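Local coordinates for transferrin (Manduca sexta, PDB 6WB6), which binds a single ferric ion together with a carbonate anion and transports iron in an insect, at residues S4-E18 against V29-C42. Sequence-based numbering, arbitrary orientation.
Sequences SYKLCVPAAYMKDCE and VALECVPARDRVEC
Ala-36 O accepts a hydrogen bond from the backbone N-H of Ala-11 (N to O 2.6 Å), the last in a parallel pairing that starts where Ala-30 O accepts one from Tyr-5 N-H. The Leu-7 N-H points almost straight at Glu-32 O (N to O 2.7 Å, 172°), and Leu-7 O accepts a bond from Val-34 N-H. Strands 5-10 and 31-36, with helix 14-21 connecting them and running antiparallel to strand 31-36, make the first beta-alpha-beta unit of the transferrin fold; Lys-6 and Cys-8 extend the pairing to Phe-53 on the far side of strand 5-10.

A disulfide lies on each face of the strand pair. Within the unit, Cys-17, its SG anti to the backbone N (chi1 -176°), reaches from the helix to Cys-33 SG at 2.0 Å. Beside that bridge the Met-14 chain bends at chi2 (65°), laying SD and CE over the strand: CE packs tightly on Cys-33 CB at 3.3 Å and meets Pro-35 CD. On the other face Lys-6 CG lies alongside Glu-32 CD, while Lys-6 NZ salt-bridges Asp-52. There Cys-8 SG bonds Cys-42 SG at 2.1 Å, tying strand 5-10 to helix 39-47, and touches Ala-36 CB at 3.3 Å.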
ATOM      1  N   SER A   4      34.458 -10.914   4.961  1.00 51.93           N
ATOM      2  CA  SER A   4      33.366 -11.230   5.860  1.00 45.92           C
ATOM      3  C   SER A   4      32.167 -11.729   5.057  1.00 45.25           C
ATOM      4  O   SER A   4      32.139 -11.658   3.821  1.00 39.05           O
ATOM      5  CB  SER A   4      32.985 -10.006   6.691  1.00 37.82           C
ATOM      6  OG  SER A   4      34.077  -9.520   7.442  1.00 47.51           O
ATOM      7  N   TYR A   5      31.179 -12.257   5.782  1.00 28.90           N
ATOM      8  CA  TYR A   5      29.865 -12.528   5.216  1.00 26.42           C
ATOM      9  C   TYR A   5      29.042 -11.255   5.327  1.00 25.07           C
ATOM     10  O   TYR A   5      28.748 -10.785   6.431  1.00 23.79           O
ATOM     11  CB  TYR A   5      29.163 -13.678   5.924  1.00 30.77           C
ATOM     12  CG  TYR A   5      29.806 -15.032   5.747  1.00 18.90           C
ATOM     13  CD1 TYR A   5      29.591 -15.795   4.608  1.00 23.63           C
ATOM     14  CD2 TYR A   5      30.587 -15.559   6.740  1.00 26.88           C
ATOM     15  CE1 TYR A   5      30.158 -17.057   4.479  1.00 28.71           C
ATOM     16  CE2 TYR A   5      31.169 -16.807   6.627  1.00 30.01           C
ATOM     17  CZ  TYR A   5      30.945 -17.555   5.498  1.00 29.52           C
ATOM     18  OH  TYR A   5      31.520 -18.797   5.401  1.00 35.19           O
ATOM     19  N   LYS A   6      28.697 -10.685   4.182  1.00 22.67           N
ATOM     20  CA  LYS A   6      28.061  -9.385   4.143  1.00 23.23           C
ATOM     21  C   LYS A   6      26.559  -9.604   4.154  1.00 18.39           C
ATOM     22  O   LYS A   6      26.014 -10.294   3.285  1.00 25.09           O
ATOM     23  CB  LYS A   6      28.533  -8.598   2.918  1.00 29.37           C
ATOM     24  CG  LYS A   6      29.924  -8.008   3.107  1.00 24.72           C
ATOM     25  CD  LYS A   6      30.529  -7.446   1.803  1.00 25.70           C
ATOM     26  CE  LYS A   6      31.022  -8.572   0.900  1.00 26.72           C
ATOM     27  NZ  LYS A   6      31.912  -9.593   1.586  1.00 40.29           N
ATOM     28  N   LEU A   7      25.902  -9.039   5.142  1.00 17.91           N
ATOM     29  CA  LEU A   7      24.457  -9.161   5.294  1.00 24.82           C
ATOM     30  C   LEU A   7      23.832  -7.852   4.855  1.00 19.84           C
ATOM     31  O   LEU A   7      24.127  -6.800   5.433  1.00 19.38           O
ATOM     32  CB  LEU A   7      24.054  -9.447   6.734  1.00 26.32           C
ATOM     33  CG  LEU A   7      22.554  -9.316   7.013  1.00 19.09           C
ATOM     34  CD1 LEU A   7      21.772 -10.278   6.136  1.00 19.71           C
ATOM     35  CD2 LEU A   7      22.260  -9.604   8.483  1.00 17.50           C
ATOM     36  N   CYS A   8      22.966  -7.912   3.852  1.00 23.77           N
ATOM     37  CA  CYS A   8      22.301  -6.695   3.435  1.00 18.42           C
ATOM     38  C   CYS A   8      21.130  -6.442   4.362  1.00 22.89           C
ATOM     39  O   CYS A   8      20.534  -7.368   4.911  1.00 24.33           O
ATOM     40  CB  CYS A   8      21.861  -6.777   1.979  1.00 19.06           C
ATOM     41  SG  CYS A   8      21.240  -5.241   1.368  1.00 27.01           S
ATOM     42  N   VAL A   9      20.839  -5.168   4.573  1.00 22.09           N
ATOM     43  CA  VAL A   9      19.905  -4.758   5.613  1.00 22.09           C
ATOM     44  C   VAL A   9      19.290  -3.445   5.142  1.00 26.02           C
ATOM     45  O   VAL A   9      20.021  -2.525   4.743  1.00 21.85           O
ATOM     46  CB  VAL A   9      20.619  -4.627   6.971  1.00 29.47           C
ATOM     47  CG1 VAL A   9      21.775  -3.651   6.879  1.00 27.46           C
ATOM     48  CG2 VAL A   9      19.671  -4.183   8.033  1.00 28.24           C
ATOM     49  N   PRO A  10      17.969  -3.315   5.125  1.00 30.52           N
ATOM     50  CA  PRO A  10      17.375  -1.997   4.886  1.00 33.63           C
ATOM     51  C   PRO A  10      18.048  -0.941   5.750  1.00 30.53           C
ATOM     52  O   PRO A  10      18.276  -1.145   6.945  1.00 28.38           O
ATOM     53  CB  PRO A  10      15.906  -2.204   5.256  1.00 22.32           C
ATOM     54  CG  PRO A  10      15.670  -3.637   4.857  1.00 34.78           C
ATOM     55  CD  PRO A  10      16.951  -4.371   5.195  1.00 22.82           C
ATOM     56  N   ALA A  11      18.382   0.188   5.108  1.00 29.98           N
ATOM     57  CA  ALA A  11      19.087   1.285   5.760  1.00 31.20           C
ATOM     58  C   ALA A  11      18.470   1.655   7.104  1.00 30.63           C
ATOM     59  O   ALA A  11      19.187   1.930   8.072  1.00 36.92           O
ATOM     60  CB  ALA A  11      19.100   2.499   4.825  1.00 35.53           C
ATOM     61  N   ALA A  12      17.146   1.666   7.189  1.00 23.70           N
ATOM     62  CA  ALA A  12      16.486   2.039   8.432  1.00 30.74           C
ATOM     63  C   ALA A  12      16.912   1.164   9.610  1.00 29.85           C
ATOM     64  O   ALA A  12      16.774   1.583  10.764  1.00 27.01           O
ATOM     65  CB  ALA A  12      14.966   1.969   8.236  1.00 30.48           C
ATOM     66  N   TYR A  13      17.439  -0.031   9.358  1.00 26.72           N
ATOM     67  CA  TYR A  13      17.719  -0.995  10.416  1.00 34.73           C
ATOM     68  C   TYR A  13      19.215  -1.220  10.600  1.00 30.88           C
ATOM     69  O   TYR A  13      19.627  -2.176  11.270  1.00 25.77           O
ATOM     70  CB  TYR A  13      17.003  -2.312  10.117  1.00 36.46           C
ATOM     71  CG  TYR A  13      15.500  -2.169  10.064  1.00 37.27           C
ATOM     72  CD1 TYR A  13      14.812  -1.523  11.077  1.00 36.45           C
ATOM     73  CD2 TYR A  13      14.769  -2.673   8.995  1.00 40.34           C
ATOM     74  CE1 TYR A  13      13.437  -1.380  11.030  1.00 45.36           C
ATOM     75  CE2 TYR A  13      13.389  -2.538   8.944  1.00 30.73           C
ATOM     76  CZ  TYR A  13      12.731  -1.887   9.953  1.00 44.74           C
ATOM     77  OH  TYR A  13      11.359  -1.760   9.892  1.00 50.54           O
ATOM     78  N   MET A  14      20.035  -0.342  10.034  1.00 25.38           N
ATOM     79  CA  MET A  14      21.477  -0.481  10.162  1.00 35.00           C
ATOM     80  C   MET A  14      21.903  -0.548  11.625  1.00 20.31           C
ATOM     81  O   MET A  14      22.679  -1.425  12.015  1.00 21.81           O
ATOM     82  CB  MET A  14      22.167   0.680   9.454  1.00 28.19           C
ATOM     83  CG  MET A  14      23.592   0.406   9.134  1.00 40.17           C
ATOM     84  SD  MET A  14      23.831  -0.935   7.941  1.00 41.00           S
ATOM     85  CE  MET A  14      25.607  -0.873   7.992  1.00 38.83           C
ATOM     86  N   LYS A  15      21.427   0.376  12.449  1.00 24.70           N
ATOM     87  CA  LYS A  15      21.827   0.329  13.848  1.00 33.70           C
ATOM     88  C   LYS A  15      21.418  -0.983  14.492  1.00 31.53           C
ATOM     89  O   LYS A  15      22.098  -1.450  15.407  1.00 26.20           O
ATOM     90  CB  LYS A  15      21.239   1.497  14.642  1.00 27.87           C
ATOM     91  CG  LYS A  15      21.909   2.849  14.355  1.00 40.59           C
ATOM     92  CD  LYS A  15      23.290   2.942  14.983  1.00 46.79           C
ATOM     93  CE  LYS A  15      24.091   4.084  14.400  1.00 44.44           C
ATOM     94  NZ  LYS A  15      23.229   5.277  14.170  1.00 55.02           N
ATOM     95  N   ASP A  16      20.314  -1.592  14.042  1.00 22.61           N
ATOM     96  CA  ASP A  16      19.916  -2.860  14.638  1.00 28.05           C
ATOM     97  C   ASP A  16      20.851  -3.973  14.201  1.00 24.74           C
ATOM     98  O   ASP A  16      21.168  -4.884  14.981  1.00 23.80           O
ATOM     99  CB  ASP A  16      18.464  -3.175  14.284  1.00 18.87           C
ATOM    100  CG  ASP A  16      17.496  -2.291  15.040  1.00 26.93           C
ATOM    101  OD1 ASP A  16      17.533  -2.311  16.282  1.00 27.99           O
ATOM    102  OD2 ASP A  16      16.741  -1.538  14.396  1.00 40.12           O
ATOM    103  N   CYS A  17      21.318  -3.908  12.969  1.00 21.83           N
ATOM    104  CA  CYS A  17      22.256  -4.914  12.512  1.00 24.14           C
ATOM    105  C   CYS A  17      23.573  -4.804  13.274  1.00 33.36           C
ATOM    106  O   CYS A  17      24.243  -5.816  13.505  1.00 20.99           O
ATOM    107  CB  CYS A  17      22.441  -4.750  11.007  1.00 22.46           C
ATOM    108  SG  CYS A  17      23.480  -5.947  10.178  1.00 23.47           S
ATOM    109  N   GLU A  18      23.935  -3.588  13.695  1.00 30.45           N
ATOM    110  CA  GLU A  18      25.191  -3.387  14.403  1.00 36.71           C
ATOM    111  C   GLU A  18      25.106  -3.967  15.806  1.00 28.09           C
ATOM    112  O   GLU A  18      25.999  -4.705  16.225  1.00 29.32           O
ATOM    113  CB  GLU A  18      25.541  -1.895  14.426  1.00 26.43           C
ATOM    114  CG  GLU A  18      25.843  -1.341  13.013  1.00 36.15           C
ATOM    115  CD  GLU A  18      25.799   0.184  12.938  1.00 45.95           C
ATOM    116  OE1 GLU A  18      25.585   0.837  13.979  1.00 48.22           O
ATOM    117  OE2 GLU A  18      25.980   0.730  11.834  1.00 37.35           O
ATOM    118  N   VAL A  29      32.720 -16.368  12.931  1.00 25.96           N
ATOM    119  CA  VAL A  29      32.383 -15.777  11.643  1.00 21.52           C
ATOM    120  C   VAL A  29      32.215 -14.270  11.818  1.00 27.63           C
ATOM    121  O   VAL A  29      31.512 -13.814  12.728  1.00 25.28           O
ATOM    122  CB  VAL A  29      31.105 -16.432  11.076  1.00 30.78           C
ATOM    123  CG1 VAL A  29      30.717 -15.793   9.786  1.00 37.66           C
ATOM    124  CG2 VAL A  29      31.305 -17.942  10.860  1.00 36.08           C
ATOM    125  N   ALA A  30      32.895 -13.485  10.982  1.00 23.38           N
ATOM    126  CA  ALA A  30      32.685 -12.045  10.912  1.00 34.30           C
ATOM    127  C   ALA A  30      31.545 -11.739   9.946  1.00 36.48           C
ATOM    128  O   ALA A  30      31.630 -12.070   8.760  1.00 36.49           O
ATOM    129  CB  ALA A  30      33.957 -11.328  10.448  1.00 34.26           C
ATOM    130  N   LEU A  31      30.490 -11.104  10.448  1.00 30.99           N
ATOM    131  CA  LEU A  31      29.432 -10.555   9.612  1.00 34.09           C
ATOM    132  C   LEU A  31      29.589  -9.046   9.509  1.00 30.80           C
ATOM    133  O   LEU A  31      29.993  -8.387  10.466  1.00 31.01           O
ATOM    134  CB  LEU A  31      28.055 -10.857  10.189  1.00 24.73           C
ATOM    135  CG  LEU A  31      27.531 -12.289  10.157  1.00 27.99           C
ATOM    136  CD1 LEU A  31      26.518 -12.369  11.248  1.00 21.52           C
ATOM    137  CD2 LEU A  31      26.928 -12.612   8.818  1.00 32.47           C
ATOM    138  N   GLU A  32      29.240  -8.495   8.353  1.00 26.49           N
ATOM    139  CA  GLU A  32      29.165  -7.054   8.208  1.00 32.80           C
ATOM    140  C   GLU A  32      27.792  -6.672   7.697  1.00 23.40           C
ATOM    141  O   GLU A  32      27.169  -7.398   6.919  1.00 26.66           O
ATOM    142  CB  GLU A  32      30.200  -6.456   7.245  1.00 27.96           C
ATOM    143  CG  GLU A  32      31.136  -7.410   6.609  1.00 32.79           C
ATOM    144  CD  GLU A  32      32.121  -6.693   5.668  1.00 51.25           C
ATOM    145  OE1 GLU A  32      31.912  -5.493   5.382  1.00 41.84           O
ATOM    146  OE2 GLU A  32      33.101  -7.322   5.212  1.00 57.49           O
ATOM    147  N   CYS A  33      27.355  -5.506   8.130  1.00 21.67           N
ATOM    148  CA  CYS A  33      26.095  -4.928   7.703  1.00 24.64           C
ATOM    149  C   CYS A  33      26.351  -4.083   6.450  1.00 28.56           C
ATOM    150  O   CYS A  33      27.214  -3.198   6.463  1.00 20.60           O
ATOM    151  CB  CYS A  33      25.534  -4.099   8.857  1.00 23.77           C
ATOM    152  SG  CYS A  33      25.317  -5.087  10.414  1.00 31.86           S
ATOM    153  N   VAL A  34      25.641  -4.379   5.367  1.00 27.70           N
ATOM    154  CA  VAL A  34      25.632  -3.559   4.159  1.00 22.39           C
ATOM    155  C   VAL A  34      24.250  -2.928   4.047  1.00 28.56           C
ATOM    156  O   VAL A  34      23.262  -3.655   3.880  1.00 21.17           O
ATOM    157  CB  VAL A  34      25.951  -4.385   2.904  1.00 22.67           C
ATOM    158  CG1 VAL A  34      26.064  -3.472   1.653  1.00 27.32           C
ATOM    159  CG2 VAL A  34      27.192  -5.203   3.111  1.00 27.55           C
ATOM    160  N   PRO A  35      24.116  -1.603   4.138  1.00 28.38           N
ATOM    161  CA  PRO A  35      22.784  -1.006   4.009  1.00 23.73           C
ATOM    162  C   PRO A  35      22.296  -1.053   2.580  1.00 28.09           C
ATOM    163  O   PRO A  35      23.075  -0.966   1.629  1.00 31.03           O
ATOM    164  CB  PRO A  35      22.990   0.439   4.472  1.00 34.05           C
ATOM    165  CG  PRO A  35      24.441   0.718   4.142  1.00 32.98           C
ATOM    166  CD  PRO A  35      25.149  -0.583   4.401  1.00 28.87           C
ATOM    167  N   ALA A  36      20.979  -1.191   2.432  1.00 26.48           N
ATOM    168  CA  ALA A  36      20.343  -0.977   1.151  1.00 18.91           C
ATOM    169  C   ALA A  36      19.106  -0.122   1.355  1.00 27.06           C
ATOM    170  O   ALA A  36      18.696   0.170   2.484  1.00 23.43           O
ATOM    171  CB  ALA A  36      19.982  -2.287   0.439  1.00 22.22           C
ATOM    172  N   ARG A  37      18.560   0.339   0.231  1.00 22.28           N
ATOM    173  CA  ARG A  37      17.322   1.120   0.264  1.00 35.03           C
ATOM    174  C   ARG A  37      16.176   0.289   0.824  1.00 23.09           C
ATOM    175  O   ARG A  37      15.298   0.802   1.533  1.00 20.50           O
ATOM    176  CB  ARG A  37      16.988   1.607  -1.156  1.00 27.15           C
ATOM    177  CG  ARG A  37      15.543   2.112  -1.341  1.00 33.02           C
ATOM    178  CD  ARG A  37      15.171   2.276  -2.818  1.00 23.94           C
ATOM    179  NE  ARG A  37      14.664   1.023  -3.350  1.00 25.22           N
ATOM    180  CZ  ARG A  37      15.246   0.298  -4.295  1.00 18.84           C
ATOM    181  NH1 ARG A  37      16.363   0.712  -4.878  1.00 27.18           N
ATOM    182  NH2 ARG A  37      14.681  -0.831  -4.685  1.00 23.44           N
ATOM    183  N   ASP A  38      16.169  -0.993   0.497  1.00 18.89           N
ATOM    184  CA  ASP A  38      15.134  -1.917   0.932  1.00 24.08           C
ATOM    185  C   ASP A  38      15.555  -3.300   0.475  1.00 28.54           C
ATOM    186  O   ASP A  38      16.565  -3.455  -0.232  1.00 21.04           O
ATOM    187  CB  ASP A  38      13.784  -1.524   0.347  1.00 25.71           C
ATOM    188  CG  ASP A  38      13.852  -1.250  -1.179  1.00 24.01           C
ATOM    189  OD1 ASP A  38      14.442  -2.056  -1.944  1.00 21.02           O
ATOM    190  OD2 ASP A  38      13.302  -0.221  -1.601  1.00 22.07           O
ATOM    191  N   ARG A  39      14.745  -4.302   0.828  1.00 19.96           N
ATOM    192  CA  ARG A  39      15.074  -5.665   0.448  1.00 18.02           C
ATOM    193  C   ARG A  39      15.199  -5.815  -1.070  1.00 17.60           C
ATOM    194  O   ARG A  39      16.052  -6.571  -1.552  1.00 19.95           O
ATOM    195  CB  ARG A  39      14.022  -6.613   0.999  1.00 18.66           C
ATOM    196  CG  ARG A  39      14.480  -8.035   1.016  1.00 22.52           C
ATOM    197  CD  ARG A  39      13.483  -8.957   1.675  1.00 23.77           C
ATOM    198  NE  ARG A  39      13.607  -8.947   3.132  1.00 27.67           N
ATOM    199  CZ  ARG A  39      12.750  -9.543   3.954  1.00 27.80           C
ATOM    200  NH1 ARG A  39      11.677 -10.193   3.480  1.00 25.61           N
ATOM    201  NH2 ARG A  39      12.948  -9.475   5.251  1.00 25.38           N
ATOM    202  N   VAL A  40      14.333  -5.160  -1.844  1.00 16.22           N
ATOM    203  CA  VAL A  40      14.438  -5.295  -3.300  1.00 20.76           C
ATOM    204  C   VAL A  40      15.837  -4.898  -3.764  1.00 21.16           C
ATOM    205  O   VAL A  40      16.516  -5.654  -4.470  1.00 20.66           O
ATOM    206  CB  VAL A  40      13.340  -4.486  -4.016  1.00 16.58           C
ATOM    207  CG1 VAL A  40      13.549  -4.513  -5.539  1.00 24.82           C
ATOM    208  CG2 VAL A  40      12.009  -5.080  -3.716  1.00 13.26           C
ATOM    209  N   GLU A  41      16.306  -3.724  -3.340  1.00 22.57           N
ATOM    210  CA  GLU A  41      17.685  -3.354  -3.650  1.00 20.70           C
ATOM    211  C   GLU A  41      18.689  -4.379  -3.123  1.00 20.09           C
ATOM    212  O   GLU A  41      19.698  -4.656  -3.785  1.00 17.75           O
ATOM    213  CB  GLU A  41      18.032  -1.980  -3.081  1.00 21.91           C
ATOM    214  CG  GLU A  41      19.458  -1.585  -3.478  1.00 29.18           C
ATOM    215  CD  GLU A  41      19.775  -0.116  -3.301  1.00 28.61           C
ATOM    216  OE1 GLU A  41      20.091   0.525  -4.330  1.00 23.20           O
ATOM    217  OE2 GLU A  41      19.705   0.381  -2.152  1.00 28.53           O
ATOM    218  N   CYS A  42      18.445  -4.933  -1.920  1.00 19.08           N
ATOM    219  CA  CYS A  42      19.395  -5.882  -1.332  1.00 20.19           C
ATOM    220  C   CYS A  42      19.687  -7.022  -2.286  1.00 16.93           C
ATOM    221  O   CYS A  42      20.838  -7.453  -2.416  1.00 18.24           O
ATOM    222  CB  CYS A  42      18.864  -6.452  -0.004  1.00 20.27           C
ATOM    223  SG  CYS A  42      19.176  -5.419   1.416  1.00 22.52           S
TER